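Local coordinates for putative cellulase CEL6 (Mycobacterium tuberculosis, PDB 1UP3), which probably hydrolyses the beta-1,4-glucosidic bonds of cellulose as a family 6 glycoside hydrolase, an endoglucanase that binds a thio-linked cello-oligosaccharide in its active-site cleft, at residues 260-268 / 278-288; 70-78 / 112-121. All blocks are in the same frame, centred on the assembly; numbering follows the deposited sequence.

Contact 1 (260-268 / 278-288); sequences IKRPGESDG and GRFVSQYAIDL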
ATOM      1  N   ILE A 260       0.182   4.787   2.359  1.00  4.44           N
ATOM      2  CA  ILE A 260       0.058   3.860   1.239  1.00  5.04           C
ATOM      3  C   ILE A 260      -1.276   4.093   0.538  1.00  4.97           C
ATOM      4  O   ILE A 260      -1.312   4.505  -0.629  1.00  4.50           O
ATOM      5  CB  ILE A 260       0.328   2.409   1.705  1.00  4.86           C
ATOM      6  CG1 ILE A 260       1.730   2.352   2.314  1.00  6.94           C
ATOM      7  CG2 ILE A 260       0.202   1.459   0.481  1.00  4.45           C
ATOM      8  CD1 ILE A 260       2.131   1.040   2.888  1.00  8.35           C
ATOM      9  N   LYS A 261      -2.375   3.899   1.254  1.00  5.72           N
ATOM     10  CA  LYS A 261      -3.659   4.404   0.823  1.00  5.28           C
ATOM     11  C   LYS A 261      -3.577   5.916   0.653  1.00  6.23           C
ATOM     12  O   LYS A 261      -2.895   6.576   1.430  1.00  6.48           O
ATOM     13  CB  LYS A 261      -4.718   4.047   1.871  1.00  6.39           C
ATOM     14  CG  LYS A 261      -6.082   4.727   1.749  1.00  7.43           C
ATOM     15  CD  LYS A 261      -6.881   4.152   0.656  1.00  9.14           C
ATOM     16  CE  LYS A 261      -8.179   4.941   0.487  1.00 11.59           C
ATOM     17  NZ  LYS A 261      -9.140   4.198  -0.351  1.00 13.76           N
ATOM     18  N   ARG A 262      -4.254   6.439  -0.384  1.00  5.61           N
ATOM     19  CA  ARG A 262      -4.307   7.871  -0.643  1.00  6.24           C
ATOM     20  C   ARG A 262      -5.553   8.481   0.009  1.00  6.51           C
ATOM     21  O   ARG A 262      -6.675   8.208  -0.436  1.00  7.03           O
ATOM     22  CB  ARG A 262      -4.334   8.122  -2.143  1.00  6.32           C
ATOM     23  CG  ARG A 262      -3.020   7.761  -2.868  1.00  6.83           C
ATOM     24  CD  ARG A 262      -2.844   8.365  -4.285  1.00 12.88           C
ATOM     25  NE  ARG A 262      -1.431   8.362  -4.683  1.00 14.06           N
ATOM     26  CZ  ARG A 262      -0.881   9.029  -5.734  1.00 15.03           C
ATOM     27  NH1 ARG A 262      -1.572   9.809  -6.550  1.00 17.60           N
ATOM     28  NH2 ARG A 262       0.403   8.901  -5.955  1.00 16.20           N
ATOM     29  N   PRO A 263      -5.379   9.296   1.056  1.00  7.26           N
ATOM     30  CA  PRO A 263      -6.540   9.905   1.744  1.00  7.86           C
ATOM     31  C   PRO A 263      -7.397  10.657   0.788  1.00  7.87           C
ATOM     32  O   PRO A 263      -6.920  11.458  -0.002  1.00  7.88           O
ATOM     33  CB  PRO A 263      -5.919  10.871   2.751  1.00  7.88           C
ATOM     34  CG  PRO A 263      -4.582  10.285   3.030  1.00  9.09           C
ATOM     35  CD  PRO A 263      -4.116   9.704   1.710  1.00  8.40           C
ATOM     36  N   GLY A 264      -8.699  10.397   0.874  1.00  7.78           N
ATOM     37  CA  GLY A 264      -9.666  11.005  -0.026  1.00  7.60           C
ATOM     38  C   GLY A 264     -10.232  10.013  -1.012  1.00  8.21           C
ATOM     39  O   GLY A 264     -11.365  10.156  -1.448  1.00  8.41           O
ATOM     40  N   GLU A 265      -9.491   8.951  -1.327  1.00  7.96           N
ATOM     41  CA  GLU A 265     -10.021   7.910  -2.221  1.00  8.64           C
ATOM     42  C   GLU A 265     -11.058   7.052  -1.521  1.00  8.63           C
ATOM     43  O   GLU A 265     -10.878   6.672  -0.350  1.00  8.27           O
ATOM     44  CB  GLU A 265      -8.897   7.016  -2.735  1.00  9.62           C
ATOM     45  CG  GLU A 265      -8.093   7.667  -3.809  1.00 10.25           C
ATOM     46  CD  GLU A 265      -7.047   6.676  -4.341  1.00 12.39           C
ATOM     47  OE1 GLU A 265      -7.148   5.434  -4.062  1.00 19.52           O
ATOM     48  OE2 GLU A 265      -6.177   7.093  -5.009  1.00 17.43           O
ATOM     49  N   SER A 266     -12.181   6.801  -2.199  1.00  8.10           N
ATOM     50  CA  SER A 266     -13.234   5.964  -1.651  1.00  7.91           C
ATOM     51  C   SER A 266     -12.752   4.529  -1.494  1.00  6.90           C
ATOM     52  O   SER A 266     -12.006   4.022  -2.309  1.00  8.83           O
ATOM     53  CB  SER A 266     -14.474   5.988  -2.531  1.00  8.56           C
ATOM     54  OG  SER A 266     -15.475   5.132  -1.990  1.00  8.46           O
ATOM     55  N   ASP A 267     -13.225   3.862  -0.450  1.00  7.43           N
ATOM     56  CA  ASP A 267     -12.953   2.446  -0.243  1.00  7.50           C
ATOM     57  C   ASP A 267     -13.883   1.564  -1.084  1.00  8.52           C
ATOM     58  O   ASP A 267     -13.658   0.340  -1.184  1.00 10.01           O
ATOM     59  CB  ASP A 267     -13.058   2.075   1.235  1.00  7.29           C
ATOM     60  CG  ASP A 267     -12.063   2.817   2.092  1.00  9.49           C
ATOM     61  OD1 ASP A 267     -10.861   2.764   1.738  1.00 12.07           O
ATOM     62  OD2 ASP A 267     -12.407   3.469   3.118  1.00 10.05           O
ATOM     63  N   GLY A 268     -14.954   2.156  -1.616  1.00  9.38           N
ATOM     64  CA  GLY A 268     -15.948   1.425  -2.387  1.00  9.29           C
ATOM     65  C   GLY A 268     -17.356   1.976  -2.191  1.00  9.33           C
ATOM     66  O   GLY A 268     -17.566   2.951  -1.483  1.00  9.20           O
ATOM     67  N   GLY A 278     -11.455   3.710  -5.141  1.00  8.99           N
ATOM     68  CA  GLY A 278     -10.354   4.420  -5.756  1.00  9.41           C
ATOM     69  C   GLY A 278     -10.629   5.815  -6.285  1.00 10.22           C
ATOM     70  O   GLY A 278      -9.689   6.575  -6.594  1.00 12.27           O
ATOM     71  N   ARG A 279     -11.907   6.176  -6.377  1.00 10.32           N
ATOM     72  CA  ARG A 279     -12.299   7.492  -6.830  1.00 10.45           C
ATOM     73  C   ARG A 279     -12.007   8.504  -5.718  1.00  9.92           C
ATOM     74  O   ARG A 279     -12.413   8.335  -4.574  1.00  9.64           O
ATOM     75  CB  ARG A 279     -13.800   7.505  -7.153  1.00 11.82           C
ATOM     76  CG  ARG A 279     -14.449   8.846  -7.178  1.00 18.88           C
ATOM     77  CD  ARG A 279     -14.460   9.587  -8.510  1.00 27.75           C
ATOM     78  NE  ARG A 279     -14.035   8.837  -9.688  1.00 34.17           N
ATOM     79  CZ  ARG A 279     -14.731   7.872 -10.289  1.00 37.69           C
ATOM     80  NH1 ARG A 279     -15.900   7.469  -9.802  1.00 41.27           N
ATOM     81  NH2 ARG A 279     -14.237   7.277 -11.370  1.00 38.78           N
ATOM     82  N   PHE A 280     -11.312   9.580  -6.074  1.00 10.00           N
ATOM     83  CA  PHE A 280     -11.014  10.637  -5.122  1.00  9.40           C
ATOM     84  C   PHE A 280     -12.246  11.462  -4.800  1.00  9.90           C
ATOM     85  O   PHE A 280     -12.966  11.914  -5.703  1.00 11.00           O
ATOM     86  CB  PHE A 280      -9.919  11.575  -5.660  1.00  9.87           C
ATOM     87  CG  PHE A 280      -9.482  12.579  -4.670  1.00  7.46           C
ATOM     88  CD1 PHE A 280      -8.562  12.261  -3.677  1.00  9.15           C
ATOM     89  CD2 PHE A 280      -9.995  13.867  -4.690  1.00 10.07           C
ATOM     90  CE1 PHE A 280      -8.153  13.205  -2.737  1.00  9.25           C
ATOM     91  CE2 PHE A 280      -9.581  14.820  -3.729  1.00 10.52           C
ATOM     92  CZ  PHE A 280      -8.685  14.493  -2.764  1.00  9.93           C
ATOM     93  N   VAL A 281     -12.459  11.704  -3.520  1.00  8.63           N
ATOM     94  CA  VAL A 281     -13.585  12.481  -3.025  1.00  9.40           C
ATOM     95  C   VAL A 281     -13.011  13.590  -2.161  1.00  8.19           C
ATOM     96  O   VAL A 281     -12.525  13.341  -1.041  1.00  9.09           O
ATOM     97  CB  VAL A 281     -14.540  11.620  -2.174  1.00  9.47           C
ATOM     98  CG1 VAL A 281     -15.762  12.424  -1.741  1.00 10.82           C
ATOM     99  CG2 VAL A 281     -14.949  10.399  -2.932  1.00  9.93           C
ATOM    100  N   SER A 282     -13.074  14.836  -2.640  1.00  8.34           N
ATOM    101  CA  SER A 282     -12.473  15.929  -1.854  1.00  9.42           C
ATOM    102  C   SER A 282     -12.993  15.979  -0.423  1.00  8.34           C
ATOM    103  O   SER A 282     -12.242  16.242   0.525  1.00  9.12           O
ATOM    104  CB  SER A 282     -12.678  17.306  -2.511  1.00  9.62           C
ATOM    105  OG  SER A 282     -11.857  17.439  -3.646  1.00 14.32           O
ATOM    106  N   GLN A 283     -14.301  15.804  -0.234  1.00  7.83           N
ATOM    107  CA  GLN A 283     -14.910  15.846   1.084  1.00  8.07           C
ATOM    108  C   GLN A 283     -14.291  14.821   2.028  1.00  7.94           C
ATOM    109  O   GLN A 283     -14.125  15.090   3.197  1.00  7.71           O
ATOM    110  CB  GLN A 283     -16.435  15.619   0.999  1.00  9.76           C
ATOM    111  CG  GLN A 283     -17.118  15.726   2.354  1.00 12.97           C
ATOM    112  CD  GLN A 283     -17.192  17.141   2.788  1.00 18.86           C
ATOM    113  OE1 GLN A 283     -17.772  17.964   2.071  1.00 26.16           O
ATOM    114  NE2 GLN A 283     -16.549  17.483   3.916  1.00 17.13           N
ATOM    115  N   TYR A 284     -13.988  13.630   1.525  1.00  6.55           N
ATOM    116  CA  TYR A 284     -13.352  12.602   2.344  1.00  7.52           C
ATOM    117  C   TYR A 284     -11.967  13.046   2.819  1.00  7.13           C
ATOM    118  O   TYR A 284     -11.641  12.888   4.026  1.00  8.22           O
ATOM    119  CB  TYR A 284     -13.236  11.283   1.596  1.00  8.06           C
ATOM    120  CG  TYR A 284     -14.531  10.484   1.432  1.00  7.80           C
ATOM    121  CD1 TYR A 284     -15.769  10.989   1.821  1.00  9.63           C
ATOM    122  CD2 TYR A 284     -14.497   9.291   0.762  1.00  8.24           C
ATOM    123  CE1 TYR A 284     -16.920  10.255   1.636  1.00 11.22           C
ATOM    124  CE2 TYR A 284     -15.656   8.519   0.568  1.00  9.57           C
ATOM    125  CZ  TYR A 284     -16.848   9.006   1.024  1.00 10.23           C
ATOM    126  OH  TYR A 284     -18.018   8.264   0.841  1.00 11.50           O
ATOM    127  N   ALA A 285     -11.174  13.611   1.910  1.00  6.72           N
ATOM    128  CA  ALA A 285      -9.851  14.144   2.305  1.00  6.87           C
ATOM    129  C   ALA A 285      -9.983  15.280   3.327  1.00  7.10           C
ATOM    130  O   ALA A 285      -9.256  15.325   4.338  1.00  7.27           O
ATOM    131  CB  ALA A 285      -9.047  14.579   1.097  1.00  7.71           C
ATOM    132  N   ILE A 286     -10.930  16.183   3.081  1.00  6.77           N
ATOM    133  CA  ILE A 286     -11.151  17.299   3.998  1.00  7.97           C
ATOM    134  C   ILE A 286     -11.572  16.810   5.384  1.00  8.75           C
ATOM    135  O   ILE A 286     -11.081  17.306   6.401  1.00  7.76           O
ATOM    136  CB  ILE A 286     -12.174  18.263   3.371  1.00  7.65           C
ATOM    137  CG1 ILE A 286     -11.529  18.961   2.191  1.00 10.39           C
ATOM    138  CG2 ILE A 286     -12.678  19.303   4.366  1.00  8.93           C
ATOM    139  CD1 ILE A 286     -12.507  19.602   1.202  1.00 12.01           C
ATOM    140  N   ASP A 287     -12.491  15.841   5.453  1.00  8.83           N
ATOM    141  CA  ASP A 287     -12.923  15.324   6.752  1.00  9.42           C
ATOM    142  C   ASP A 287     -11.773  14.632   7.528  1.00  8.19           C
ATOM    143  O   ASP A 287     -11.608  14.840   8.739  1.00  8.94           O
ATOM    144  CB  ASP A 287     -14.124  14.392   6.609  1.00 10.24           C
ATOM    145  CG  ASP A 287     -15.409  15.119   6.125  1.00 17.03           C
ATOM    146  OD1 ASP A 287     -15.480  16.371   6.096  1.00 24.29           O
ATOM    147  OD2 ASP A 287     -16.413  14.494   5.750  1.00 24.17           O
ATOM    148  N   LEU A 288     -10.974  13.817   6.827  1.00  7.50           N
ATOM    149  CA  LEU A 288      -9.809  13.196   7.460  1.00  7.58           C
ATOM    150  C   LEU A 288      -8.849  14.246   8.037  1.00  7.82           C
ATOM    151  O   LEU A 288      -8.362  14.089   9.148  1.00  7.42           O
ATOM    152  CB  LEU A 288      -9.050  12.308   6.468  1.00  7.42           C
ATOM    153  CG  LEU A 288      -9.781  10.996   6.131  1.00  5.80           C
ATOM    154  CD1 LEU A 288      -9.231  10.432   4.856  1.00  7.15           C
ATOM    155  CD2 LEU A 288      -9.644   9.948   7.251  1.00  7.20           C
TER

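Contact 2 (70-78 / 112-121); sequences MPVLTLYGI and PATIIVEPDA. With BGC (beta-D-glucopyranose), chain B.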
ATOM      1  N   MET A  70      12.475   9.271  -2.920  1.00  5.26           N
ATOM      2  CA  MET A  70      12.161   7.843  -3.010  1.00  5.59           C
ATOM      3  C   MET A  70      10.700   7.655  -3.443  1.00  5.27           C
ATOM      4  O   MET A  70       9.806   8.045  -2.714  1.00  6.17           O
ATOM      5  CB  MET A  70      12.370   7.158  -1.645  1.00  6.35           C
ATOM      6  CG  MET A  70      11.946   5.706  -1.580  1.00  7.84           C
ATOM      7  SD  MET A  70      12.820   4.611  -2.631  1.00  8.49           S
ATOM      8  CE  MET A  70      14.276   4.323  -1.740  1.00 11.87           C
ATOM      9  N   PRO A  71      10.482   7.035  -4.603  1.00  5.21           N
ATOM     10  CA  PRO A  71       9.113   6.737  -5.037  1.00  5.53           C
ATOM     11  C   PRO A  71       8.585   5.525  -4.289  1.00  5.95           C
ATOM     12  O   PRO A  71       9.337   4.604  -4.022  1.00  6.33           O
ATOM     13  CB  PRO A  71       9.277   6.440  -6.520  1.00  5.67           C
ATOM     14  CG  PRO A  71      10.588   5.866  -6.611  1.00  5.19           C
ATOM     15  CD  PRO A  71      11.470   6.541  -5.579  1.00  5.19           C
ATOM     16  N   VAL A  72       7.292   5.528  -4.023  1.00  5.44           N
ATOM     17  CA  VAL A  72       6.599   4.380  -3.411  1.00  6.19           C
ATOM     18  C   VAL A  72       5.504   3.962  -4.373  1.00  5.65           C
ATOM     19  O   VAL A  72       4.651   4.798  -4.774  1.00  6.10           O
ATOM     20  CB  VAL A  72       5.979   4.722  -2.040  1.00  6.75           C
ATOM     21  CG1 VAL A  72       5.412   3.492  -1.414  1.00  7.32           C
ATOM     22  CG2 VAL A  72       7.014   5.409  -1.088  1.00  7.68           C
ATOM     23  N   LEU A  73       5.580   2.702  -4.807  1.00  5.95           N
ATOM     24  CA  LEU A  73       4.651   2.118  -5.758  1.00  6.94           C
ATOM     25  C   LEU A  73       3.913   0.984  -5.042  1.00  7.13           C
ATOM     26  O   LEU A  73       4.539   0.201  -4.326  1.00  7.71           O
ATOM     27  CB  LEU A  73       5.383   1.581  -6.984  1.00  9.45           C
ATOM     28  CG  LEU A  73       5.999   2.740  -7.790  1.00 14.29           C
ATOM     29  CD1 LEU A  73       7.314   2.316  -8.303  1.00 23.55           C
ATOM     30  CD2 LEU A  73       5.114   3.146  -8.923  1.00 19.72           C
ATOM     31  N   THR A  74       2.608   0.896  -5.275  1.00  5.44           N
ATOM     32  CA  THR A  74       1.785  -0.191  -4.761  1.00  5.43           C
ATOM     33  C   THR A  74       1.268  -1.049  -5.899  1.00  5.40           C
ATOM     34  O   THR A  74       0.622  -0.531  -6.797  1.00  6.27           O
ATOM     35  CB  THR A  74       0.662   0.381  -3.961  1.00  6.29           C
ATOM     36  OG1 THR A  74       1.221   1.104  -2.845  1.00  6.89           O
ATOM     37  CG2 THR A  74      -0.214  -0.749  -3.347  1.00  5.66           C
ATOM     38  N   LEU A  75       1.599  -2.330  -5.887  1.00  5.16           N
ATOM     39  CA  LEU A  75       1.123  -3.240  -6.923  1.00  5.23           C
ATOM     40  C   LEU A  75      -0.175  -3.874  -6.464  1.00  5.65           C
ATOM     41  O   LEU A  75      -0.217  -4.528  -5.435  1.00  6.59           O
ATOM     42  CB  LEU A  75       2.195  -4.303  -7.233  1.00  5.87           C
ATOM     43  CG  LEU A  75       3.561  -3.749  -7.654  1.00  7.82           C
ATOM     44  CD1 LEU A  75       4.502  -4.898  -8.011  1.00 10.74           C
ATOM     45  CD2 LEU A  75       3.478  -2.772  -8.828  1.00 11.28           C
ATOM     46  N   TYR A  76      -1.234  -3.732  -7.255  1.00  5.13           N
ATOM     47  CA  TYR A  76      -2.572  -4.190  -6.841  1.00  5.26           C
ATOM     48  C   TYR A  76      -3.284  -4.817  -8.044  1.00  5.16           C
ATOM     49  O   TYR A  76      -4.323  -4.324  -8.499  1.00  6.21           O
ATOM     50  CB  TYR A  76      -3.341  -2.990  -6.256  1.00  5.07           C
ATOM     51  CG  TYR A  76      -4.619  -3.276  -5.481  1.00  4.97           C
ATOM     52  CD1 TYR A  76      -4.634  -4.258  -4.502  1.00  5.94           C
ATOM     53  CD2 TYR A  76      -5.757  -2.522  -5.691  1.00  6.88           C
ATOM     54  CE1 TYR A  76      -5.784  -4.534  -3.749  1.00  8.47           C
ATOM     55  CE2 TYR A  76      -6.924  -2.752  -4.952  1.00  7.18           C
ATOM     56  CZ  TYR A  76      -6.923  -3.739  -3.967  1.00  7.07           C
ATOM     57  OH  TYR A  76      -8.086  -3.986  -3.240  1.00  7.74           O
ATOM     58  N   GLY A  77      -2.668  -5.859  -8.595  1.00  5.57           N
ATOM     59  CA  GLY A  77      -3.154  -6.521  -9.806  1.00  5.80           C
ATOM     60  C   GLY A  77      -3.455  -8.005  -9.648  1.00  6.44           C
ATOM     61  O   GLY A  77      -3.703  -8.666 -10.664  1.00  6.25           O
ATOM     62  N   ILE A  78      -3.436  -8.541  -8.443  1.00  6.06           N
ATOM     63  CA  ILE A  78      -3.554 -10.015  -8.265  1.00  5.98           C
ATOM     64  C   ILE A  78      -4.857 -10.541  -8.856  1.00  5.79           C
ATOM     65  O   ILE A  78      -5.896  -9.882  -8.787  1.00  5.98           O
ATOM     66  CB  ILE A  78      -3.430 -10.406  -6.751  1.00  5.78           C
ATOM     67  CG1 ILE A  78      -2.976 -11.846  -6.555  1.00  8.20           C
ATOM     68  CG2 ILE A  78      -4.707 -10.105  -6.018  1.00  7.50           C
ATOM     69  CD1 ILE A  78      -1.528 -12.075  -6.934  1.00  6.57           C
ATOM     70  N   PRO A 112      16.079   3.319  -7.637  1.00  8.10           N
ATOM     71  CA  PRO A 112      15.521   3.255  -6.280  1.00  7.51           C
ATOM     72  C   PRO A 112      14.000   3.260  -6.311  1.00  7.84           C
ATOM     73  O   PRO A 112      13.389   4.027  -7.055  1.00  6.81           O
ATOM     74  CB  PRO A 112      16.010   4.548  -5.631  1.00  8.96           C
ATOM     75  CG  PRO A 112      17.167   4.909  -6.404  1.00  8.34           C
ATOM     76  CD  PRO A 112      16.872   4.555  -7.809  1.00  8.76           C
ATOM     77  N   ALA A 113      13.390   2.381  -5.528  1.00  6.86           N
ATOM     78  CA  ALA A 113      11.936   2.362  -5.388  1.00  7.07           C
ATOM     79  C   ALA A 113      11.578   1.592  -4.128  1.00  7.37           C
ATOM     80  O   ALA A 113      12.301   0.677  -3.722  1.00  8.91           O
ATOM     81  CB  ALA A 113      11.228   1.734  -6.623  1.00  7.05           C
ATOM     82  N   THR A 114      10.462   1.965  -3.543  1.00  7.30           N
ATOM     83  CA  THR A 114       9.813   1.204  -2.489  1.00  6.36           C
ATOM     84  C   THR A 114       8.565   0.570  -3.101  1.00  7.33           C
ATOM     85  O   THR A 114       7.805   1.263  -3.783  1.00  6.03           O
ATOM     86  CB  THR A 114       9.455   2.159  -1.371  1.00  8.34           C
ATOM     87  OG1 THR A 114      10.639   2.727  -0.813  1.00 10.66           O
ATOM     88  CG2 THR A 114       8.725   1.445  -0.198  1.00  7.35           C
ATOM     89  N   ILE A 115       8.423  -0.750  -2.970  1.00  8.26           N
ATOM     90  CA  ILE A 115       7.336  -1.482  -3.612  1.00  8.99           C
ATOM     91  C   ILE A 115       6.530  -2.180  -2.549  1.00  8.81           C
ATOM     92  O   ILE A 115       7.091  -2.947  -1.777  1.00  8.91           O
ATOM     93  CB  ILE A 115       7.835  -2.513  -4.633  1.00 10.50           C
ATOM     94  CG1 ILE A 115       8.893  -1.909  -5.576  0.50  8.14           C
ATOM     95  CG2 ILE A 115       6.643  -3.101  -5.417  0.50  9.61           C
ATOM     96  CD1 ILE A 115       8.421  -0.779  -6.450  0.50  6.99           C
ATOM     97  N   ILE A 116       5.235  -1.883  -2.522  1.00  5.50           N
ATOM     98  CA  ILE A 116       4.266  -2.542  -1.653  1.00  5.34           C
ATOM     99  C   ILE A 116       3.551  -3.597  -2.528  1.00  5.24           C
ATOM    100  O   ILE A 116       2.846  -3.266  -3.484  1.00  5.41           O
ATOM    101  CB  ILE A 116       3.265  -1.559  -1.092  1.00  5.66           C
ATOM    102  CG1 ILE A 116       3.947  -0.336  -0.429  1.00  7.39           C
ATOM    103  CG2 ILE A 116       2.282  -2.289  -0.167  1.00  6.28           C
ATOM    104  CD1 ILE A 116       4.824  -0.722   0.711  1.00  7.78           C
ATOM    105  N   VAL A 117       3.772  -4.866  -2.227  1.00  4.87           N
ATOM    106  CA  VAL A 117       3.298  -5.966  -3.078  1.00  5.14           C
ATOM    107  C   VAL A 117       1.935  -6.471  -2.570  1.00  4.87           C
ATOM    108  O   VAL A 117       1.824  -7.115  -1.517  1.00  5.06           O
ATOM    109  CB  VAL A 117       4.276  -7.148  -3.091  1.00  6.37           C
ATOM    110  CG1 VAL A 117       3.793  -8.269  -4.010  1.00  7.00           C
ATOM    111  CG2 VAL A 117       5.655  -6.714  -3.486  1.00  6.45           C
ATOM    112  N   GLU A 118       0.915  -6.170  -3.367  1.00  5.08           N
ATOM    113  CA  GLU A 118      -0.426  -6.744  -3.261  1.00  4.53           C
ATOM    114  C   GLU A 118      -1.103  -6.636  -1.900  1.00  5.82           C
ATOM    115  O   GLU A 118      -1.324  -7.624  -1.209  1.00  5.68           O
ATOM    116  CB  GLU A 118      -0.412  -8.179  -3.764  1.00  4.42           C
ATOM    117  CG  GLU A 118      -0.022  -8.282  -5.231  1.00  4.53           C
ATOM    118  CD  GLU A 118      -0.988  -7.599  -6.189  1.00  4.66           C
ATOM    119  OE1 GLU A 118      -2.193  -7.369  -5.872  1.00  4.97           O
ATOM    120  OE2 GLU A 118      -0.535  -7.301  -7.328  1.00  7.20           O
ATOM    121  N   PRO A 119      -1.518  -5.426  -1.570  1.00  5.16           N
ATOM    122  CA  PRO A 119      -2.379  -5.229  -0.374  1.00  6.20           C
ATOM    123  C   PRO A 119      -3.510  -6.262  -0.352  1.00  6.34           C
ATOM    124  O   PRO A 119      -4.178  -6.432  -1.363  1.00  6.33           O
ATOM    125  CB  PRO A 119      -2.963  -3.826  -0.596  1.00  4.90           C
ATOM    126  CG  PRO A 119      -1.840  -3.102  -1.295  1.00  5.29           C
ATOM    127  CD  PRO A 119      -1.271  -4.151  -2.254  1.00  5.20           C
ATOM    128  N   ASP A 120      -3.660  -6.931   0.776  1.00  6.65           N
ATOM    129  CA  ASP A 120      -4.756  -7.877   1.085  1.00  6.86           C
ATOM    130  C   ASP A 120      -4.570  -9.252   0.504  1.00  7.38           C
ATOM    131  O   ASP A 120      -5.295 -10.150   0.902  1.00  7.73           O
ATOM    132  CB  ASP A 120      -6.145  -7.402   0.643  1.00  7.17           C
ATOM    133  CG  ASP A 120      -6.517  -6.021   1.128  1.00  8.88           C
ATOM    134  OD1 ASP A 120      -6.008  -5.566   2.179  1.00  9.38           O
ATOM    135  OD2 ASP A 120      -7.368  -5.343   0.484  1.00  9.48           O
ATOM    136  N   ALA A 121      -3.619  -9.462  -0.409  1.00  6.54           N
ATOM    137  CA  ALA A 121      -3.635 -10.739  -1.150  1.00  6.44           C
ATOM    138  C   ALA A 121      -3.406 -11.936  -0.234  1.00  6.71           C
ATOM    139  O   ALA A 121      -4.149 -12.930  -0.282  1.00  6.82           O
ATOM    140  CB  ALA A 121      -2.646 -10.729  -2.289  1.00  6.59           C
TER
HETATM  141  C2  BGC B   4     -11.453  -5.337   2.642  1.00 10.07           C
HETATM  142  C3  BGC B   4     -10.458  -4.729   1.664  1.00 10.22           C
HETATM  143  C4  BGC B   4      -9.643  -3.628   2.343  1.00  8.66           C
HETATM  144  C5  BGC B   4      -9.052  -4.189   3.654  1.00  6.00           C
HETATM  145  C6  BGC B   4      -8.356  -3.094   4.473  1.00  6.77           C
HETATM  146  C1  BGC B   4     -10.724  -5.810   3.904  1.00  9.85           C
HETATM  147  O2  BGC B   4     -12.215  -6.393   2.026  1.00 13.03           O
HETATM  148  O3  BGC B   4     -11.099  -4.234   0.500  1.00 10.65           O
HETATM  149  O4  BGC B   4      -8.585  -3.141   1.511  1.00  9.94           O
HETATM  150  O5  BGC B   4     -10.057  -4.725   4.500  1.00  8.49           O
HETATM  151  O6  BGC B   4      -7.752  -3.642   5.630  1.00  7.16           O
HETATM  152  O   HOH W   1      -8.253  -6.183  -1.871  1.00  7.90           O

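Contact 1 (260-268 / 278-288)
Gly-264 lies against the start of helix 282-288, its CA 3.8 Å from Ala-285 CB and equally close to Phe-280 CE1. It is the third residue of a type II turn from Arg-262 to Glu-265, and its backbone angles call for glycine. With CG anti to the backbone N (chi1 -174°), the Phe-280 ring lies against the turn and presents its edge to Pro-263 O, 3.5 Å from Phe-280 CE1. On the helix, Leu-288 CD1 meets Pro-263 CB at 3.9 Å, and Tyr-284 CB packs on Gly-264 O. Gly-264 O accepts from Val-281 N at 2.8 Å, the donor standing above the carbonyl plane. Val-281 is the N-cap residue, so the bond ties the turn to the helix start.

Toward Gly-278 and Arg-279, both exposed, the contact thins to backbone pairing. Ser-266 N donates to Arg-279 O (2.8 Å) and Ser-266 O accepts from Gly-278 N (2.9 Å, 174°), around a single bridge between Glu-265 and Phe-280. The extended Glu-265 chain runs alongside Gly-278 O, 3.4 Å from CG, while Arg-279 points away.

Tyr-284, Asp-287 and Leu-288 help line a pocket holding a bound polyether, probably from the crystallisation liquor. The contact joins the loop that follows strand 254-258 to the C-terminal helix 282-291; helices 17-24 and 30-36 pack on Phe-280, the latter also on Ala-285.

Contact 2 (70-78 / 112-121)
Strands 72-75 and 113-117 run parallel, 4.7 Å apart at closest approach and 23° askew, with Val-72 beside Thr-114 and Leu-75 beside Val-117, joined by five backbone hydrogen bonds. On one face Val-72 and Thr-114 lie side by side, and Thr-74 CG2 touches Pro-119 CG at 3.5 Å. On the other, in the conformer given here, one of two, Ile-115 CD1 lies 3.8 Å from Leu-73 CD1 and its CG2 meets Leu-75 CD1. Met-70, bent at chi2 and chi3, crosses Thr-114 at about a right angle; Thr-114 OG1 is buried without a polar partner. Beyond strand 113-117, the Glu-118 side chain folds back (chi2 -63°) to grip segment 70-78: OE2 takes Gly-77 N on its syn lone pair (2.9 Å), OE1 is met by Ile-78 N from above the carboxylate plane, and the Tyr-97 hydroxyl is also hydrogen-bonded to OE2. The Tyr-76 ring turns an edge to Pro-119 O, and its OH donates to a water (2.6 Å) that donates to Asp-120 OD2. Glucose O4 also donates to Asp-120 OD2, at 2.7 Å. This is a beta-alpha-beta crossover unit, closed through helix 94-108, whose C-terminal strand ends lead to the sugar site, as in family 6 barrels.

In the fold
Contact 2 comes first along the chain and closes before contact 1 opens; their centres are 19 Å apart. Contact 2 pairs the second and third strands of the seven-stranded parallel sheet near the middle of the molecule, whereas contact 1 lies farther out, beyond the last strand, 254-258. They meet where the 260-268 segment begins: Ile-260 CG2 packs on Thr-74 OG1 (3.5 Å) and Ile-260 CD1 on Ile-116 CD1 (3.9 Å). Ser-41, next to first strand 42-44, is hydrogen-bonded to Thr-74, Ile-260 and Arg-262. The loop after the last strand thus reaches early strands, consistent with the distorted barrel of family 6 and its sugar site at the C-terminal strand ends.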